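Local coordinates for Ice-binding protein isoform1a (Antarctomyces psychrotrophicus, PDB 7BWX) that binds ice and appears fine-tuned to particular water molecules on the prism planes of ice crystals, at residues N95-G100 and W126-A131; T83-G88 and V101-S106; V153-G158 and S167-N172. The protein carries 1 engineered substitution. One frame throughout, in Å; residues are numbered along the deposited sequence.

Overall arrangement
The three contacts follow the right-handed beta-helix through neighbouring coils. Strands 84-85, 100-104, 126-130, 153-157 and 172-175 lie side by side in this order along one face. Interaction 2 joins the first two strands of the series. Interaction 1 joins residues 95-100 to strand 126-130, and its centre is about 8 Å from that of interaction 2. Interaction 3 lies about 10 Å from interaction 1, centre to centre, and Trp155 of interaction 3 stacks on Phe128 of interaction 1. Interactions 2 and 3 do not touch; their nearest atoms are about 7 Å apart. A bound sulfate, probably from the crystallisation liquor, lies about 3 Å from the side chain of Ser106 in interaction 2.

Interaction 1. Residues N95-G100 and W126-A131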
loop_
_atom_site.group_PDB
_atom_site.type_symbol
_atom_site.label_atom_id
_atom_site.label_comp_id
_atom_site.label_asym_id
_atom_site.label_seq_id
_atom_site.Cartn_x
_atom_site.Cartn_y
_atom_site.Cartn_z
ATOM N N ASN A 95 6.401 17.596 2.005
ATOM C CA ASN A 95 6.447 17.490 3.471
ATOM C C ASN A 95 7.525 16.484 3.867
ATOM O O ASN A 95 7.848 15.551 3.074
ATOM C CB ASN A 95 5.073 17.088 4.022
ATOM C CG ASN A 95 4.037 18.179 3.852
ATOM O OD1 ASN A 95 4.195 19.231 4.452
ATOM N ND2 ASN A 95 2.991 17.966 3.060
ATOM N N THR A 96 8.053 16.669 5.060
ATOM C CA THR A 96 8.914 15.717 5.760
ATOM C C THR A 96 8.166 15.335 7.019
ATOM O O THR A 96 7.909 16.236 7.814
ATOM C CB THR A 96 10.284 16.352 6.042
ATOM O OG1 THR A 96 10.845 16.627 4.753
ATOM C CG2 THR A 96 11.197 15.455 6.856
ATOM N N PHE A 97 7.822 14.071 7.196
ATOM C CA PHE A 97 7.049 13.595 8.376
ATOM C C PHE A 97 7.877 12.661 9.240
ATOM O O PHE A 97 8.370 11.631 8.760
ATOM C CB PHE A 97 5.757 12.907 7.923
ATOM C CG PHE A 97 4.748 13.875 7.376
ATOM C CD1 PHE A 97 4.688 15.191 7.841
ATOM C CD2 PHE A 97 3.838 13.487 6.414
ATOM C CE1 PHE A 97 3.743 16.087 7.340
ATOM C CE2 PHE A 97 2.888 14.369 5.914
ATOM C CZ PHE A 97 2.844 15.665 6.370
ATOM N N VAL A 98 7.956 12.976 10.527
ATOM C CA VAL A 98 8.464 12.023 11.552
ATOM C C VAL A 98 7.353 11.012 11.875
ATOM O O VAL A 98 6.200 11.227 11.459
ATOM C CB VAL A 98 9.017 12.743 12.801
ATOM C CG1 VAL A 98 10.217 13.640 12.448
ATOM C CG2 VAL A 98 7.968 13.560 13.515
ATOM N N ALA A 99 7.721 9.963 12.598
ATOM C CA ALA A 99 6.838 8.877 13.052
ATOM C C ALA A 99 5.544 9.496 13.571
ATOM O O ALA A 99 5.581 10.483 14.309
ATOM C CB ALA A 99 7.502 8.026 14.085
ATOM N N GLY A 100 4.407 8.933 13.199
ATOM C CA GLY A 100 3.130 9.355 13.803
ATOM C C GLY A 100 1.950 8.641 13.169
ATOM O O GLY A 100 2.142 7.894 12.197
ATOM N N TRP A 126 4.795 4.922 10.731
ATOM C CA TRP A 126 3.864 5.874 10.107
ATOM C C TRP A 126 2.549 5.150 9.795
ATOM O O TRP A 126 2.557 4.103 9.102
ATOM C CB TRP A 126 4.404 6.507 8.840
ATOM C CG TRP A 126 5.604 7.375 9.022
ATOM C CD1 TRP A 126 5.666 8.739 9.058
ATOM C CD2 TRP A 126 6.938 6.899 9.200
ATOM N NE1 TRP A 126 6.964 9.136 9.242
ATOM C CE2 TRP A 126 7.767 8.027 9.308
ATOM C CE3 TRP A 126 7.497 5.637 9.260
ATOM C CZ2 TRP A 126 9.142 7.903 9.513
ATOM C CZ3 TRP A 126 8.853 5.512 9.432
ATOM C CH2 TRP A 126 9.661 6.632 9.566
ATOM N N VAL A 127 1.453 5.725 10.250
ATOM C CA VAL A 127 0.092 5.280 9.854
ATOM C C VAL A 127 -0.607 6.512 9.310
ATOM O O VAL A 127 -0.844 7.460 10.082
ATOM C CB VAL A 127 -0.696 4.628 11.000
ATOM C CG1 VAL A 127 -2.043 4.179 10.479
ATOM C CG2 VAL A 127 0.045 3.510 11.657
ATOM N N PHE A 128 -0.878 6.514 8.013
ATOM C CA PHE A 128 -1.671 7.543 7.354
ATOM C C PHE A 128 -3.114 7.074 7.341
ATOM O O PHE A 128 -3.437 6.162 6.584
ATOM C CB PHE A 128 -1.075 7.860 5.997
ATOM C CG PHE A 128 0.274 8.532 6.114
ATOM C CD1 PHE A 128 0.371 9.911 6.225
ATOM C CD2 PHE A 128 1.434 7.785 6.085
ATOM C CE1 PHE A 128 1.612 10.530 6.364
ATOM C CE2 PHE A 128 2.680 8.390 6.178
ATOM C CZ PHE A 128 2.762 9.768 6.326
ATOM N N GLN A 129 -3.951 7.794 8.084
ATOM C CA GLN A 129 -5.408 7.533 8.183
ATOM C C GLN A 129 -6.070 8.449 7.174
ATOM O O GLN A 129 -6.323 9.651 7.517
ATOM C CB GLN A 129 -5.923 7.745 9.611
ATOM C CG GLN A 129 -5.214 6.900 10.646
ATOM C CD GLN A 129 -5.753 7.188 12.024
ATOM O OE1 GLN A 129 -5.871 8.358 12.406
ATOM N NE2 GLN A 129 -6.049 6.144 12.783
ATOM N N LEU A 130 -6.263 7.956 5.955
ATOM C CA LEU A 130 -6.848 8.735 4.846
ATOM C C LEU A 130 -8.336 8.388 4.766
ATOM O O LEU A 130 -8.680 7.267 4.424
ATOM C CB LEU A 130 -6.079 8.438 3.559
ATOM C CG LEU A 130 -4.556 8.530 3.676
ATOM C CD1 LEU A 130 -3.867 8.291 2.345
ATOM C CD2 LEU A 130 -4.107 9.872 4.243
ATOM N N ALA A 131 -9.206 9.288 5.202
ATOM C CA ALA A 131 -10.634 8.954 5.351
ATOM C C ALA A 131 -11.241 8.524 4.012
ATOM O O ALA A 131 -12.175 7.739 4.076
ATOM C CB ALA A 131 -11.416 10.096 5.948
#
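Trp126 and Phe97 each hold CG anti to their own carbonyl carbon and beside the backbone N (chi1 -65° and -71°). This brings the indole to the backbone of 97-100 and swings the Phe97 ring to Phe128. Trp126 NE1 donates to Phe97 O at 2.9 Å. The N-H...O angle is 153°, so the bond is somewhat bent. The oxygen sits at the indole edge, near the ring plane. The donor stands well above the carbonyl plane, not on a lone pair of the oxygen. A second contact holds the same indole: Ala99 CA lies over one face, 4.0 Å from the centroid of the Trp126 five-membered ring, in a CH-pi contact. Edge and face together probably limit how far the indole can turn.

Gly100 and Trp126 form a parallel beta bridge. Val127 N donates to Gly100 O at 3.0 Å, and the bond is close to straight. Trp126 CA also lies 3.4 Å from Gly100 O, in a CA-H...O contact. One carbonyl oxygen therefore meets two neighbouring groups of the strand.

The third link is apolar. Phe97 CD2 comes to the edge of the Phe128 ring, 3.7 Å from Phe128 CE1. The two side chains cross at an oblique angle. Asn95 CB lies over one face of the Phe97 ring.

The contact spans a corner of the beta-helix, where the chain passes from strand 96-97 into strand 100-104. Tyr102 of the latter stacks on Phe97 and also meets the Phe128 ring, and Phe128 stacks on Trp155. Strand 126-130 runs between strands 100-104 and 153-157, while strand 96-97 pairs with strand 113-117 in another sheet.

Interaction 2. Residues T83-G88 and V101-S106; sequences TVDQAG and VYKYDS
Val84 with Tyr102 and Asp85 with Lys103 form a ladder of two parallel beta bridges. Within it Lys103 N donates to Val84 O, Val84 N to Val101 O and Gln86 N to Lys103 O. Other bonds flank it. Thr83 N also donates to Val101 O (2.8 Å), Val101 N donates to Thr83 OG1 at 3.0 Å, and Asp105 N donates to Ala87 O.

The charged groups gather round Lys103. Its NZ makes salt bridges to Asp85 OD1 and Asp105 OD1, each at 3.1 Å. Asp85 OD1 also accepts from Ala87 N, which closes an Asx turn; the two donors come from opposite faces of the carboxylate plane. The lysine probably offsets the mutual repulsion of the two aspartates.

On the face of Val84 and Tyr102, aromatic rings carry the packing. Val84 CG2 lies 3.6 Å from Tyr102 CE2, the two side chains running alongside each other. Gln86 CB lies 3.6 Å from the Tyr104 ring centroid in a CH-pi contact. The bend of its chain at chi2 (-74°) lets Gln86 NE2 reach Tyr104 OH at 3.2 Å. An alanine in place of Tyr104 would probably leave the Gln86 amide without this hydroxyl and its aliphatic part without a ring to rest on.

Parallel in-register pairing of successive coils is characteristic of a beta-solenoid. Here it joins strand 84-85, at the end of this series, to strand 100-104.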
loop_
_atom_site.group_PDB
_atom_site.type_symbol
_atom_site.label_atom_id
_atom_site.label_comp_id
_atom_site.label_asym_id
_atom_site.label_seq_id
_atom_site.Cartn_x
_atom_site.Cartn_y
_atom_site.Cartn_z
ATOM N N THR A 83 -1.834 11.068 16.276
ATOM C CA THR A 83 -0.849 11.913 16.973
ATOM C C THR A 83 -0.792 13.255 16.259
ATOM O O THR A 83 -0.352 14.196 16.898
ATOM C CB THR A 83 0.531 11.259 17.028
ATOM O OG1 THR A 83 1.009 11.099 15.687
ATOM C CG2 THR A 83 0.483 9.954 17.790
ATOM N N VAL A 84 -1.176 13.324 14.982
ATOM C CA VAL A 84 -1.219 14.589 14.204
ATOM C C VAL A 84 -2.541 14.648 13.460
ATOM O O VAL A 84 -2.802 13.774 12.575
ATOM C CB VAL A 84 -0.047 14.701 13.216
ATOM C CG1 VAL A 84 -0.120 15.980 12.411
ATOM C CG2 VAL A 84 1.310 14.543 13.883
ATOM N N ASP A 85 -3.338 15.666 13.741
ATOM C CA ASP A 85 -4.616 15.886 13.046
ATOM C C ASP A 85 -4.379 16.866 11.903
ATOM O O ASP A 85 -4.108 18.028 12.212
ATOM C CB ASP A 85 -5.670 16.364 14.043
ATOM C CG ASP A 85 -7.044 16.598 13.449
ATOM O OD1 ASP A 85 -7.227 16.387 12.243
ATOM O OD2 ASP A 85 -7.927 17.003 14.216
ATOM N N GLN A 86 -4.505 16.421 10.645
ATOM C CA GLN A 86 -4.230 17.228 9.432
ATOM C C GLN A 86 -5.561 17.730 8.922
ATOM O O GLN A 86 -5.579 18.468 7.929
ATOM C CB GLN A 86 -3.452 16.449 8.369
ATOM C CG GLN A 86 -2.138 15.866 8.830
ATOM C CD GLN A 86 -1.042 16.890 9.000
ATOM O OE1 GLN A 86 -1.233 17.862 9.731
ATOM N NE2 GLN A 86 0.127 16.623 8.418
ATOM N N ALA A 87 -6.650 17.354 9.598
ATOM C CA ALA A 87 -8.010 17.811 9.260
ATOM C C ALA A 87 -8.207 17.803 7.733
ATOM O O ALA A 87 -8.093 16.724 7.154
ATOM C CB ALA A 87 -8.249 19.152 9.920
ATOM N N GLY A 88 -8.572 18.914 7.087
ATOM C CA GLY A 88 -8.959 18.952 5.664
ATOM C C GLY A 88 -7.750 19.141 4.728
ATOM O O GLY A 88 -7.980 19.428 3.528
ATOM N N VAL A 101 0.777 8.862 13.745
ATOM C CA VAL A 101 -0.543 8.514 13.175
ATOM C C VAL A 101 -1.127 9.827 12.697
ATOM O O VAL A 101 -1.485 10.704 13.553
ATOM C CB VAL A 101 -1.388 7.776 14.232
ATOM C CG1 VAL A 101 -2.721 7.276 13.677
ATOM C CG2 VAL A 101 -0.588 6.640 14.831
ATOM N N TYR A 102 -1.191 10.003 11.389
ATOM C CA TYR A 102 -1.620 11.260 10.732
ATOM C C TYR A 102 -3.047 11.070 10.225
ATOM O O TYR A 102 -3.291 10.158 9.370
ATOM C CB TYR A 102 -0.691 11.582 9.561
ATOM C CG TYR A 102 0.704 11.955 9.987
ATOM C CD1 TYR A 102 1.645 11.014 10.330
ATOM C CD2 TYR A 102 1.089 13.287 10.038
ATOM C CE1 TYR A 102 2.930 11.372 10.718
ATOM C CE2 TYR A 102 2.333 13.670 10.502
ATOM C CZ TYR A 102 3.265 12.712 10.815
ATOM O OH TYR A 102 4.498 13.106 11.255
ATOM N N LYS A 103 -3.968 11.883 10.733
ATOM C CA LYS A 103 -5.397 11.832 10.354
ATOM C C LYS A 103 -5.678 12.852 9.271
ATOM O O LYS A 103 -5.491 14.097 9.496
ATOM C CB LYS A 103 -6.263 12.023 11.605
ATOM C CG LYS A 103 -7.757 12.180 11.367
ATOM C CD LYS A 103 -8.575 12.096 12.665
ATOM C CE LYS A 103 -8.743 13.422 13.364
ATOM N NZ LYS A 103 -9.583 14.353 12.562
ATOM N N TYR A 104 -6.210 12.387 8.151
ATOM C CA TYR A 104 -6.714 13.224 7.052
ATOM C C TYR A 104 -8.196 12.950 6.856
ATOM O O TYR A 104 -8.575 11.763 6.555
ATOM C CB TYR A 104 -5.932 12.966 5.764
ATOM C CG TYR A 104 -4.494 13.432 5.806
ATOM C CD1 TYR A 104 -3.505 12.674 6.401
ATOM C CD2 TYR A 104 -4.127 14.638 5.241
ATOM C CE1 TYR A 104 -2.183 13.087 6.454
ATOM C CE2 TYR A 104 -2.806 15.064 5.262
ATOM C CZ TYR A 104 -1.836 14.301 5.883
ATOM O OH TYR A 104 -0.544 14.734 5.868
ATOM N N ASP A 105 -9.023 14.002 6.904
ATOM C CA ASP A 105 -10.492 13.842 6.854
ATOM C C ASP A 105 -11.012 13.802 5.435
ATOM O O ASP A 105 -12.176 13.457 5.268
ATOM C CB ASP A 105 -11.221 14.989 7.539
ATOM C CG ASP A 105 -10.786 15.205 8.961
ATOM O OD1 ASP A 105 -10.487 14.200 9.649
ATOM O OD2 ASP A 105 -10.776 16.401 9.373
ATOM N N SER A 106 -10.241 14.176 4.425
ATOM C CA SER A 106 -10.810 14.213 3.069
ATOM C C SER A 106 -9.790 13.667 2.048
ATOM O O SER A 106 -8.744 13.182 2.480
ATOM C CB SER A 106 -11.299 15.630 2.831
ATOM O OG SER A 106 -10.199 16.519 2.779
HETATM O O HOH W 1 -7.839 15.856 4.527
#

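Interaction 3. Residues V153-G158 and S167-N172; sequences VFWIVG and SHLEGN
Phe154 and Asn172 form a parallel beta bridge, held by two backbone hydrogen bonds. Asn172 N donates almost straight to Val153 O at 2.9 Å. Trp155 N donates to Asn172 O at 2.8 Å. Phe154 CA adds a CA-H...O contact to that same Asn172 O.

A side-chain bond crosses the corner of the chain. Trp155 NE1 donates to Glu170 O at 2.9 Å with an angle of 172°, and the oxygen lies in the indole plane at its edge. Trp155 CG stands anti to the carbonyl carbon (chi1 -57°), which directs the indole toward the strand before the corner.

The apolar contact is Leu169 on the indole: its CD1 sits over one face, 4.3 Å from the centroid of the Trp155 five-membered ring. Other groups pack closely. The methyl Val153 CG1 lies 3.7 Å from the carbonyl Glu170 O. The Asn172 amide lies beside a ring, its ND2 3.5 Å from Phe154 CE1. At Gly171 a CB would strike Val153 CG1 and Trp155 NE1, and at these backbone angles it would also press on the carbonyl O of Glu170.

His168 NE2 donates to Glu170 OE2, which also bonds Asn188, so the buried carboxylate has polar partners. Every touching residue here is buried. The chemistry is consistent with the indole N-H satisfying a buried carbonyl at the bend where the chain passes from one face of the beta-helix to the next.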
loop_
_atom_site.group_PDB
_atom_site.type_symbol
_atom_site.label_atom_id
_atom_site.label_comp_id
_atom_site.label_asym_id
_atom_site.label_seq_id
_atom_site.Cartn_x
_atom_site.Cartn_y
_atom_site.Cartn_z
ATOM N N VAL A 153 5.590 1.604 7.352
ATOM C CA VAL A 153 4.740 2.652 6.773
ATOM C C VAL A 153 3.438 2.006 6.321
ATOM O O VAL A 153 3.518 1.002 5.607
ATOM C CB VAL A 153 5.488 3.302 5.601
ATOM C CG1 VAL A 153 4.607 4.301 4.904
ATOM C CG2 VAL A 153 6.793 3.925 6.073
ATOM N N PHE A 154 2.305 2.548 6.752
ATOM C CA PHE A 154 0.943 2.027 6.466
ATOM C C PHE A 154 0.094 3.161 5.914
ATOM O O PHE A 154 -0.085 4.214 6.591
ATOM C CB PHE A 154 0.353 1.448 7.754
ATOM C CG PHE A 154 1.215 0.365 8.334
ATOM C CD1 PHE A 154 1.066 -0.945 7.912
ATOM C CD2 PHE A 154 2.177 0.655 9.280
ATOM C CE1 PHE A 154 1.861 -1.957 8.425
ATOM C CE2 PHE A 154 2.989 -0.355 9.776
ATOM C CZ PHE A 154 2.827 -1.658 9.354
ATOM N N TRP A 155 -0.389 2.966 4.702
ATOM C CA TRP A 155 -1.344 3.851 4.017
ATOM C C TRP A 155 -2.746 3.238 4.184
ATOM O O TRP A 155 -3.040 2.235 3.525
ATOM C CB TRP A 155 -0.984 3.989 2.541
ATOM C CG TRP A 155 0.399 4.505 2.350
ATOM C CD1 TRP A 155 1.553 3.790 2.142
ATOM C CD2 TRP A 155 0.788 5.877 2.474
ATOM N NE1 TRP A 155 2.621 4.646 2.064
ATOM C CE2 TRP A 155 2.181 5.931 2.252
ATOM C CE3 TRP A 155 0.069 7.063 2.643
ATOM C CZ2 TRP A 155 2.883 7.136 2.292
ATOM C CZ3 TRP A 155 0.764 8.245 2.714
ATOM C CH2 TRP A 155 2.155 8.271 2.554
ATOM N N ILE A 156 -3.509 3.730 5.143
ATOM C CA ILE A 156 -4.859 3.188 5.468
ATOM C C ILE A 156 -5.849 4.005 4.662
ATOM O O ILE A 156 -6.141 5.204 5.028
ATOM C CB ILE A 156 -5.141 3.209 6.978
ATOM C CG1 ILE A 156 -4.015 2.586 7.790
ATOM C CG2 ILE A 156 -6.479 2.540 7.256
ATOM C CD1 ILE A 156 -3.711 1.161 7.450
ATOM N N VAL A 157 -6.206 3.482 3.495
ATOM C CA VAL A 157 -6.987 4.242 2.495
ATOM C C VAL A 157 -8.478 3.916 2.692
ATOM O O VAL A 157 -8.895 2.738 2.423
ATOM C CB VAL A 157 -6.487 3.926 1.091
ATOM C CG1 VAL A 157 -7.299 4.648 0.037
ATOM C CG2 VAL A 157 -4.993 4.260 0.932
ATOM N N GLY A 158 -9.247 4.936 3.086
ATOM C CA GLY A 158 -10.645 4.809 3.531
ATOM C C GLY A 158 -11.566 4.376 2.408
ATOM O O GLY A 158 -12.542 3.657 2.707
ATOM N N SER A 167 4.996 6.750 -10.797
ATOM C CA SER A 167 5.142 7.136 -9.383
ATOM C C SER A 167 5.897 6.054 -8.622
ATOM O O SER A 167 6.007 4.917 -9.115
ATOM C CB SER A 167 3.791 7.374 -8.720
ATOM O OG SER A 167 3.038 6.170 -8.680
ATOM N N HIS A 168 6.388 6.401 -7.452
ATOM C CA HIS A 168 7.077 5.474 -6.550
ATOM C C HIS A 168 6.511 5.620 -5.151
ATOM O O HIS A 168 6.416 6.734 -4.649
ATOM C CB HIS A 168 8.592 5.685 -6.556
ATOM C CG HIS A 168 9.268 4.737 -5.638
ATOM N ND1 HIS A 168 9.345 3.391 -5.940
ATOM C CD2 HIS A 168 9.773 4.886 -4.387
ATOM C CE1 HIS A 168 9.929 2.762 -4.932
ATOM N NE2 HIS A 168 10.234 3.663 -3.976
ATOM N N LEU A 169 6.139 4.493 -4.542
ATOM C CA LEU A 169 5.590 4.477 -3.171
ATOM C C LEU A 169 6.405 3.514 -2.327
ATOM O O LEU A 169 6.916 2.476 -2.847
ATOM C CB LEU A 169 4.110 4.106 -3.215
ATOM C CG LEU A 169 3.391 4.028 -1.871
ATOM C CD1 LEU A 169 1.953 4.485 -1.988
ATOM C CD2 LEU A 169 3.413 2.591 -1.338
ATOM N N GLU A 170 6.575 3.909 -1.082
ATOM C CA GLU A 170 7.139 3.083 -0.023
ATOM C C GLU A 170 5.977 2.838 0.945
ATOM O O GLU A 170 5.299 3.809 1.343
ATOM C CB GLU A 170 8.326 3.781 0.655
ATOM C CG GLU A 170 9.488 4.108 -0.309
ATOM C CD GLU A 170 10.479 2.985 -0.529
ATOM O OE1 GLU A 170 10.504 2.058 0.316
ATOM O OE2 GLU A 170 11.244 3.018 -1.519
ATOM N N GLY A 171 5.790 1.586 1.317
ATOM C CA GLY A 171 4.882 1.240 2.405
ATOM C C GLY A 171 3.774 0.266 2.014
ATOM O O GLY A 171 3.696 -0.144 0.855
ATOM N N ASN A 172 2.983 -0.103 3.022
ATOM C CA ASN A 172 1.854 -1.070 2.916
ATOM C C ASN A 172 0.574 -0.276 2.671
ATOM O O ASN A 172 0.185 0.524 3.517
ATOM C CB ASN A 172 1.823 -1.933 4.173
ATOM C CG ASN A 172 3.110 -2.699 4.380
ATOM O OD1 ASN A 172 3.511 -3.483 3.516
ATOM N ND2 ASN A 172 3.747 -2.495 5.523
#